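Local structure of proteinase K (2B6N) at residues G109-V117 and A138-A146. The protein cleaves peptide bonds as a calcium-binding serine endopeptidase of the subtilase family from a psychrotrophic bacterium, probably through a charge-relay triad. Sequence-based numbering, arbitrary orientation.
Sequences GVIAGINWV and ATDDAVNAA
Ile114 is the central knob of this helix pair, its side chain set in a hole formed by Thr139, Ala142, Val143 and Ala146. Its two branches divide the work. Ile114 CG2, held anti to the backbone N, lies between the methyl groups of Ala142 and Ala146, 4.0 Å from Ala146 CB, and comes within 3.3 Å of Ala142 O. CG1 lies anti to the carbonyl carbon (chi1 -65°), and Ile114 CD1 beyond it meets Val143 CG2 at 3.8 Å, the two side chains crossing at a slant. Alanines suit the facing helix because their single methyls leave room for the branched isoleucine, and the axes of the two segments approach to 9.2 Å.

One turn earlier, Ile111 makes a shallower contact, nearer the surface. Its extended CG1 branch carries Ile111 CD1 over the backbone between Ala138 and Thr139, 3.8 Å from Thr139 N, while Ile111 CG2 touches Ala142 CB at 4.0 Å. Thr139 presents OG1 beside this branch, but the hydroxyl finds its hydrogen-bonding partner in Ser136.

Polar matching is left to the partly exposed edge, where the carboxamide of Asn115 offers an acceptor that water can link to the main chain. Asn115 OD1 accepts a bond from a water that also donates to Ala142 O, each leg 2.7 Å.

Further out, Asp140 forms a salt bridge with Arg171 and a hydrogen bond with Ser168, tying helix 137-148 to the region beyond strand 152-156. Segments 109-117 and 138-146 run nearly parallel, their axes 9° apart, as neighbouring crossover helices do on one face of the parallel sheet of the subtilase fold. Beneath them, Ile114 and Val143 both rest on Met129 of strand 125-129 and Phe153 of strand 152-156, while Val117 packs on Phe36 and Ile38 of strand 34-39.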
# COMPACT_ATOMS: atom_id res chain seq x y z
N GLY A 109 4.54 -19.29 -0.98
CA GLY A 109 4.89 -18.37 -2.07
C GLY A 109 4.93 -16.92 -1.58
O GLY A 109 5.81 -16.14 -1.99
N VAL A 110 4.00 -16.57 -0.69
CA VAL A 110 3.99 -15.22 -0.13
C VAL A 110 5.27 -14.97 0.67
O VAL A 110 5.89 -13.92 0.55
CB VAL A 110 2.75 -14.97 0.75
CG1 VAL A 110 2.89 -13.63 1.53
CG2 VAL A 110 1.48 -14.99 -0.10
N ILE A 111 5.63 -15.95 1.50
CA ILE A 111 6.88 -15.90 2.27
C ILE A 111 8.11 -15.81 1.36
O ILE A 111 9.04 -15.03 1.62
CB ILE A 111 6.98 -17.08 3.29
CG1 ILE A 111 5.96 -16.89 4.44
CG2 ILE A 111 8.43 -17.23 3.80
CD1 ILE A 111 5.76 -18.10 5.30
N ALA A 112 8.12 -16.60 0.28
CA ALA A 112 9.17 -16.48 -0.73
C ALA A 112 9.31 -15.05 -1.25
O ALA A 112 10.42 -14.54 -1.37
CB ALA A 112 8.95 -17.48 -1.90
N GLY A 113 8.18 -14.39 -1.54
CA GLY A 113 8.19 -12.99 -2.01
C GLY A 113 8.72 -11.99 -0.97
O GLY A 113 9.47 -11.05 -1.29
N ILE A 114 8.30 -12.18 0.28
CA ILE A 114 8.79 -11.34 1.38
C ILE A 114 10.31 -11.46 1.47
O ILE A 114 11.03 -10.46 1.52
CB ILE A 114 8.16 -11.75 2.73
CG1 ILE A 114 6.64 -11.51 2.72
CG2 ILE A 114 8.80 -10.96 3.88
CD1 ILE A 114 5.87 -12.27 3.82
N ASN A 115 10.79 -12.71 1.49
CA ASN A 115 12.22 -12.97 1.60
C ASN A 115 12.94 -12.37 0.41
O ASN A 115 14.02 -11.80 0.57
CB ASN A 115 12.52 -14.46 1.72
CG ASN A 115 12.07 -15.06 3.05
OD1 ASN A 115 11.87 -14.35 4.04
ND2 ASN A 115 11.92 -16.38 3.08
N TRP A 116 12.34 -12.49 -0.78
CA TRP A 116 12.95 -11.94 -1.99
C TRP A 116 13.22 -10.45 -1.83
O TRP A 116 14.31 -9.98 -2.15
CB TRP A 116 12.12 -12.23 -3.27
CG TRP A 116 12.87 -11.83 -4.53
CD1 TRP A 116 13.71 -12.62 -5.26
CD2 TRP A 116 12.88 -10.54 -5.13
NE1 TRP A 116 14.22 -11.90 -6.32
CE2 TRP A 116 13.74 -10.62 -6.26
CE3 TRP A 116 12.25 -9.33 -4.85
CZ2 TRP A 116 13.97 -9.53 -7.10
CZ3 TRP A 116 12.47 -8.24 -5.69
CH2 TRP A 116 13.33 -8.35 -6.80
N VAL A 117 12.22 -9.70 -1.35
CA VAL A 117 12.39 -8.26 -1.10
C VAL A 117 13.53 -8.00 -0.10
O VAL A 117 14.41 -7.16 -0.35
CB VAL A 117 11.08 -7.57 -0.62
CG1 VAL A 117 11.32 -6.08 -0.26
CG2 VAL A 117 9.99 -7.68 -1.71
N ALA A 138 4.75 -18.00 10.82
CA ALA A 138 5.76 -18.10 9.74
C ALA A 138 5.74 -16.86 8.84
O ALA A 138 6.80 -16.29 8.50
CB ALA A 138 5.54 -19.40 8.92
N THR A 139 4.53 -16.44 8.46
CA THR A 139 4.37 -15.24 7.66
C THR A 139 4.82 -13.99 8.44
O THR A 139 5.55 -13.14 7.91
CB THR A 139 2.92 -15.05 7.17
OG1 THR A 139 2.52 -16.20 6.41
CG2 THR A 139 2.81 -13.79 6.27
N ASP A 140 4.36 -13.87 9.68
CA ASP A 140 4.75 -12.76 10.54
C ASP A 140 6.27 -12.66 10.73
O ASP A 140 6.84 -11.56 10.70
CB ASP A 140 4.06 -12.87 11.91
CG ASP A 140 2.54 -12.93 11.82
OD1 ASP A 140 1.95 -12.52 10.79
OD2 ASP A 140 1.93 -13.38 12.81
N ASP A 141 6.93 -13.80 10.93
CA ASP A 141 8.38 -13.83 11.10
C ASP A 141 9.09 -13.31 9.87
O ASP A 141 10.10 -12.59 9.98
CB ASP A 141 8.88 -15.25 11.35
CG ASP A 141 8.58 -15.75 12.76
OD1 ASP A 141 8.23 -14.95 13.65
OD2 ASP A 141 8.69 -16.98 12.93
N ALA A 142 8.60 -13.70 8.69
CA ALA A 142 9.24 -13.27 7.46
C ALA A 142 9.11 -11.75 7.31
O ALA A 142 10.06 -11.09 6.90
CB ALA A 142 8.68 -14.00 6.23
N VAL A 143 7.94 -11.21 7.63
CA VAL A 143 7.71 -9.76 7.59
C VAL A 143 8.61 -9.02 8.59
O VAL A 143 9.30 -8.06 8.23
CB VAL A 143 6.23 -9.36 7.84
CG1 VAL A 143 6.09 -7.82 7.99
CG2 VAL A 143 5.35 -9.85 6.71
N ASN A 144 8.58 -9.48 9.83
CA ASN A 144 9.36 -8.85 10.90
C ASN A 144 10.86 -8.88 10.59
O ASN A 144 11.57 -7.89 10.81
CB ASN A 144 9.06 -9.51 12.25
CG ASN A 144 7.67 -9.20 12.79
OD1 ASN A 144 7.05 -8.21 12.43
ND2 ASN A 144 7.19 -10.07 13.66
N ALA A 145 11.34 -10.00 10.02
CA ALA A 145 12.73 -10.11 9.61
C ALA A 145 13.10 -9.15 8.47
O ALA A 145 14.18 -8.55 8.50
CB ALA A 145 13.08 -11.59 9.21
N ALA A 146 12.21 -9.00 7.48
CA ALA A 146 12.47 -8.06 6.36
C ALA A 146 12.52 -6.62 6.86
O ALA A 146 13.34 -5.82 6.39
CB ALA A 146 11.42 -8.22 5.24
O HOH W 1 12.15 -12.16 5.55